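Local coordinates for MobA-like NTP transferase domain-containing protein (Thermus thermophilus, PDB 2DPW) that probably acts as a nucleotidyltransferase of the MobA-like family, although its substrates and precise cellular role remain unknown, at residues M1-E13 against V38-V52. Sequence-based numbering, arbitrary orientation.
Sequences MRPSAIVLAGGKE and VLEALYAAGLSPVYV
Ala-5 and Val-7 pair in parallel with Pro-49 and Tyr-51, joining the first two strands of the Rossmann-like sheet expected for a GT-A nucleotidyltransferase domain; helix 35-44 makes the beta-alpha-beta crossover between them. Ala-5 and Val-7 each use both N-H and C=O: Ala-5 with Ser-48 O and Val-50 N (Val-50 N to Ala-5 O 2.7 Å), Val-7 with Val-50 O (Val-7 N to Val-50 O 2.7 Å) and Val-52 N. On the face that carries Ala-5 and Val-7, Val-7 holds CG2 anti to its carbonyl carbon, which turns that methyl to Leu-42 CD1 of the helix, 3.4 Å away, with Leu-39 CD2 close by. Leu-42 CD1 also reaches the Ala-5 methyl, to which Leu-47 CD1 adds. CG1, the other Val-7 branch, meets Tyr-51 CD1 at 4.2 Å, the two side chains crossing at a slant. Exchanging Tyr-51 for an alanine would probably leave Val-7 CG1 without this neighbour and Glu-54 O without the hydroxyl that bonds it. On the opposite face, Ile-6 lies alongside Val-50, and helix 72-81 covers Ile-6 and Val-52 through Ala-79.

At the N-terminal end of the strand pair, Arg-2 bends at chi3 (68°) and lays one guanidinium face over the Gly-46 backbone. NH2 donates to Leu-47 O (2.9 Å, 155° at the hydrogen) from above that carbonyl's plane, and to Tyr-43 O (2.8 Å), while lying at the edge of the Tyr-43 ring. Tyr-43 O belongs to the helix's last turn, Leu-47 O to the link into strand 48-52; between them Gly-46, with positive phi, is C-prime of the Schellman motif ending the helix. Tyr-43 O is consequently gripped twice, by Arg-2 NH2 and by Gly-46 N.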
loop_
_atom_site.group_PDB
_atom_site.type_symbol
_atom_site.label_atom_id
_atom_site.label_comp_id
_atom_site.label_asym_id
_atom_site.label_seq_id
_atom_site.Cartn_x
_atom_site.Cartn_y
_atom_site.Cartn_z
HETATM N N MSE A 1 0.269 -7.888 23.309
HETATM C CA MSE A 1 1.183 -8.263 22.191
HETATM C C MSE A 1 0.920 -7.403 20.965
HETATM O O MSE A 1 -0.178 -7.428 20.413
HETATM C CB MSE A 1 0.992 -9.733 21.824
HETATM C CG MSE A 1 1.961 -10.217 20.744
HETATM SE SE MSE A 1 1.732 -12.078 20.235
HETATM C CE MSE A 1 3.036 -12.255 18.838
ATOM N N ARG A 2 1.935 -6.657 20.536
ATOM C CA ARG A 2 1.811 -5.780 19.376
ATOM C C ARG A 2 1.596 -6.546 18.077
ATOM O O ARG A 2 2.332 -7.488 17.775
ATOM C CB ARG A 2 3.065 -4.921 19.219
ATOM C CG ARG A 2 3.492 -4.173 20.466
ATOM C CD ARG A 2 4.889 -3.582 20.290
ATOM N NE ARG A 2 4.899 -2.510 19.302
ATOM C CZ ARG A 2 4.577 -1.245 19.559
ATOM N NH1 ARG A 2 4.223 -0.881 20.783
ATOM N NH2 ARG A 2 4.602 -0.344 18.588
ATOM N N PRO A 3 0.571 -6.153 17.295
ATOM C CA PRO A 3 0.258 -6.788 16.014
ATOM C C PRO A 3 1.346 -6.444 14.990
ATOM O O PRO A 3 2.055 -5.436 15.118
ATOM C CB PRO A 3 -1.088 -6.171 15.637
ATOM C CG PRO A 3 -1.691 -5.863 16.929
ATOM C CD PRO A 3 -0.530 -5.261 17.687
ATOM N N SER A 4 1.461 -7.276 13.966
ATOM C CA SER A 4 2.479 -7.072 12.959
ATOM C C SER A 4 2.126 -6.136 11.832
ATOM O O SER A 4 0.964 -5.910 11.512
ATOM C CB SER A 4 2.904 -8.411 12.377
ATOM O OG SER A 4 3.584 -9.165 13.357
ATOM N N ALA A 5 3.174 -5.590 11.242
ATOM C CA ALA A 5 3.063 -4.686 10.121
ATOM C C ALA A 5 4.208 -5.097 9.215
ATOM O O ALA A 5 5.166 -5.720 9.674
ATOM C CB ALA A 5 3.251 -3.265 10.582
ATOM N N ILE A 6 4.114 -4.789 7.929
ATOM C CA ILE A 6 5.203 -5.134 7.028
ATOM C C ILE A 6 5.492 -3.964 6.127
ATOM O O ILE A 6 4.592 -3.357 5.557
ATOM C CB ILE A 6 4.888 -6.360 6.147
ATOM C CG1 ILE A 6 4.598 -7.578 7.034
ATOM C CG2 ILE A 6 6.061 -6.614 5.196
ATOM C CD1 ILE A 6 4.291 -8.851 6.284
ATOM N N VAL A 7 6.764 -3.647 6.004
ATOM C CA VAL A 7 7.163 -2.547 5.167
ATOM C C VAL A 7 7.991 -3.044 4.008
ATOM O O VAL A 7 9.105 -3.559 4.181
ATOM C CB VAL A 7 7.954 -1.535 5.959
ATOM C CG1 VAL A 7 8.366 -0.407 5.076
ATOM C CG2 VAL A 7 7.107 -1.039 7.106
ATOM N N LEU A 8 7.414 -2.898 2.822
ATOM C CA LEU A 8 8.056 -3.308 1.589
ATOM C C LEU A 8 8.770 -2.093 1.050
ATOM O O LEU A 8 8.287 -1.418 0.148
ATOM C CB LEU A 8 7.001 -3.796 0.604
ATOM C CG LEU A 8 6.181 -4.978 1.127
ATOM C CD1 LEU A 8 5.166 -5.381 0.082
ATOM C CD2 LEU A 8 7.109 -6.150 1.463
ATOM N N ALA A 9 9.919 -1.810 1.645
ATOM C CA ALA A 9 10.733 -0.679 1.248
ATOM C C ALA A 9 11.691 -1.172 0.193
ATOM O O ALA A 9 12.538 -0.426 -0.297
ATOM C CB ALA A 9 11.501 -0.146 2.435
ATOM N N GLY A 10 11.553 -2.443 -0.152
ATOM C CA GLY A 10 12.416 -3.012 -1.159
ATOM C C GLY A 10 12.228 -2.280 -2.470
ATOM O O GLY A 10 11.236 -1.574 -2.671
ATOM N N GLY A 11 13.189 -2.441 -3.367
ATOM C CA GLY A 11 13.084 -1.789 -4.648
ATOM C C GLY A 11 14.253 -0.895 -4.985
ATOM O O GLY A 11 14.528 0.085 -4.298
ATOM N N LYS A 12 14.956 -1.255 -6.049
ATOM C CA LYS A 12 16.084 -0.468 -6.528
ATOM C C LYS A 12 15.469 0.643 -7.379
ATOM O O LYS A 12 14.348 0.484 -7.882
ATOM C CB LYS A 12 17.007 -1.338 -7.386
ATOM C CG LYS A 12 18.191 -0.600 -8.001
ATOM C CD LYS A 12 17.856 0.023 -9.354
ATOM C CE LYS A 12 19.083 0.671 -9.986
ATOM N NZ LYS A 12 18.785 1.116 -11.368
ATOM N N GLU A 13 16.166 1.766 -7.524
ATOM C CA GLU A 13 15.627 2.849 -8.332
ATOM C C GLU A 13 16.687 3.781 -8.871
ATOM O O GLU A 13 17.839 3.767 -8.431
ATOM C CB GLU A 13 14.585 3.684 -7.586
ATOM C CG GLU A 13 13.734 4.451 -8.598
ATOM C CD GLU A 13 12.377 4.908 -8.110
ATOM O OE1 GLU A 13 11.834 4.330 -7.150
ATOM O OE2 GLU A 13 11.838 5.852 -8.724
ATOM N N VAL A 38 7.836 6.200 8.270
ATOM C CA VAL A 38 6.817 5.173 8.197
ATOM C C VAL A 38 6.928 4.262 9.415
ATOM O O VAL A 38 5.925 3.963 10.071
ATOM C CB VAL A 38 6.970 4.344 6.902
ATOM C CG1 VAL A 38 5.893 3.272 6.834
ATOM C CG2 VAL A 38 6.887 5.266 5.688
ATOM N N LEU A 39 8.152 3.821 9.709
ATOM C CA LEU A 39 8.399 2.951 10.858
ATOM C C LEU A 39 7.934 3.659 12.121
ATOM O O LEU A 39 7.238 3.073 12.945
ATOM C CB LEU A 39 9.887 2.626 10.980
ATOM C CG LEU A 39 10.515 1.800 9.860
ATOM C CD1 LEU A 39 12.017 1.719 10.090
ATOM C CD2 LEU A 39 9.895 0.405 9.810
ATOM N N GLU A 40 8.325 4.921 12.271
ATOM C CA GLU A 40 7.912 5.686 13.436
ATOM C C GLU A 40 6.385 5.636 13.566
ATOM O O GLU A 40 5.841 5.404 14.646
ATOM C CB GLU A 40 8.358 7.150 13.307
ATOM C CG GLU A 40 9.859 7.393 13.375
ATOM C CD GLU A 40 10.506 6.938 14.692
ATOM O OE1 GLU A 40 9.800 6.455 15.603
ATOM O OE2 GLU A 40 11.740 7.067 14.812
ATOM N N ALA A 41 5.702 5.855 12.450
ATOM C CA ALA A 41 4.246 5.859 12.425
ATOM C C ALA A 41 3.627 4.519 12.817
ATOM O O ALA A 41 2.623 4.474 13.523
ATOM C CB ALA A 41 3.761 6.270 11.041
ATOM N N LEU A 42 4.220 3.429 12.348
ATOM C CA LEU A 42 3.702 2.105 12.648
ATOM C C LEU A 42 3.798 1.776 14.133
ATOM O O LEU A 42 2.796 1.402 14.752
ATOM C CB LEU A 42 4.439 1.058 11.809
ATOM C CG LEU A 42 4.224 1.260 10.303
ATOM C CD1 LEU A 42 5.021 0.249 9.496
ATOM C CD2 LEU A 42 2.741 1.133 9.997
ATOM N N TYR A 43 4.998 1.912 14.703
ATOM C CA TYR A 43 5.203 1.643 16.128
ATOM C C TYR A 43 4.238 2.547 16.889
ATOM O O TYR A 43 3.509 2.108 17.786
ATOM C CB TYR A 43 6.647 1.958 16.537
ATOM C CG TYR A 43 7.662 0.878 16.197
ATOM C CD1 TYR A 43 7.615 -0.373 16.817
ATOM C CD2 TYR A 43 8.680 1.113 15.267
ATOM C CE1 TYR A 43 8.549 -1.360 16.526
ATOM C CE2 TYR A 43 9.623 0.130 14.965
ATOM C CZ TYR A 43 9.550 -1.106 15.599
ATOM O OH TYR A 43 10.465 -2.093 15.294
ATOM N N ALA A 44 4.226 3.815 16.496
ATOM C CA ALA A 44 3.360 4.799 17.112
ATOM C C ALA A 44 1.932 4.276 17.282
ATOM O O ALA A 44 1.316 4.479 18.326
ATOM C CB ALA A 44 3.363 6.075 16.283
ATOM N N ALA A 45 1.398 3.603 16.270
ATOM C CA ALA A 45 0.033 3.107 16.380
ATOM C C ALA A 45 -0.033 1.739 17.065
ATOM O O ALA A 45 -1.066 1.074 17.043
ATOM C CB ALA A 45 -0.634 3.062 15.010
ATOM N N GLY A 46 1.077 1.331 17.675
ATOM C CA GLY A 46 1.115 0.072 18.399
ATOM C C GLY A 46 1.439 -1.207 17.647
ATOM O O GLY A 46 1.116 -2.297 18.126
ATOM N N LEU A 47 2.088 -1.099 16.493
ATOM C CA LEU A 47 2.421 -2.285 15.711
ATOM C C LEU A 47 3.911 -2.583 15.706
ATOM O O LEU A 47 4.732 -1.714 15.987
ATOM C CB LEU A 47 1.975 -2.102 14.265
ATOM C CG LEU A 47 0.538 -1.667 14.013
ATOM C CD1 LEU A 47 0.350 -1.322 12.544
ATOM C CD2 LEU A 47 -0.390 -2.775 14.422
ATOM N N SER A 48 4.243 -3.825 15.377
ATOM C CA SER A 48 5.627 -4.268 15.279
ATOM C C SER A 48 5.894 -4.466 13.777
ATOM O O SER A 48 5.406 -5.417 13.179
ATOM C CB SER A 48 5.801 -5.584 16.033
ATOM O OG SER A 48 7.149 -6.026 15.995
ATOM N N PRO A 49 6.664 -3.559 13.152
ATOM C CA PRO A 49 6.992 -3.611 11.724
ATOM C C PRO A 49 8.101 -4.537 11.260
ATOM O O PRO A 49 9.218 -4.498 11.770
ATOM C CB PRO A 49 7.345 -2.161 11.387
ATOM C CG PRO A 49 6.803 -1.358 12.525
ATOM C CD PRO A 49 7.038 -2.249 13.700
ATOM N N VAL A 50 7.789 -5.363 10.272
ATOM C CA VAL A 50 8.778 -6.246 9.683
ATOM C C VAL A 50 9.220 -5.416 8.486
ATOM O O VAL A 50 8.385 -4.894 7.751
ATOM C CB VAL A 50 8.164 -7.567 9.195
ATOM C CG1 VAL A 50 9.197 -8.358 8.414
ATOM C CG2 VAL A 50 7.693 -8.387 10.390
ATOM N N TYR A 51 10.527 -5.296 8.296
ATOM C CA TYR A 51 11.094 -4.499 7.222
ATOM C C TYR A 51 11.746 -5.305 6.106
ATOM O O TYR A 51 12.730 -6.007 6.332
ATOM C CB TYR A 51 12.142 -3.548 7.807
ATOM C CG TYR A 51 12.846 -2.714 6.768
ATOM C CD1 TYR A 51 12.215 -1.622 6.179
ATOM C CD2 TYR A 51 14.124 -3.051 6.331
ATOM C CE1 TYR A 51 12.834 -0.888 5.181
ATOM C CE2 TYR A 51 14.753 -2.325 5.327
ATOM C CZ TYR A 51 14.101 -1.243 4.757
ATOM O OH TYR A 51 14.716 -0.518 3.765
ATOM N N VAL A 52 11.222 -5.196 4.893
ATOM C CA VAL A 52 11.843 -5.908 3.785
ATOM C C VAL A 52 12.586 -4.893 2.907
ATOM O O VAL A 52 11.984 -4.006 2.319
ATOM C CB VAL A 52 10.795 -6.679 2.961
ATOM C CG1 VAL A 52 11.479 -7.755 2.138
ATOM C CG2 VAL A 52 9.754 -7.295 3.891
#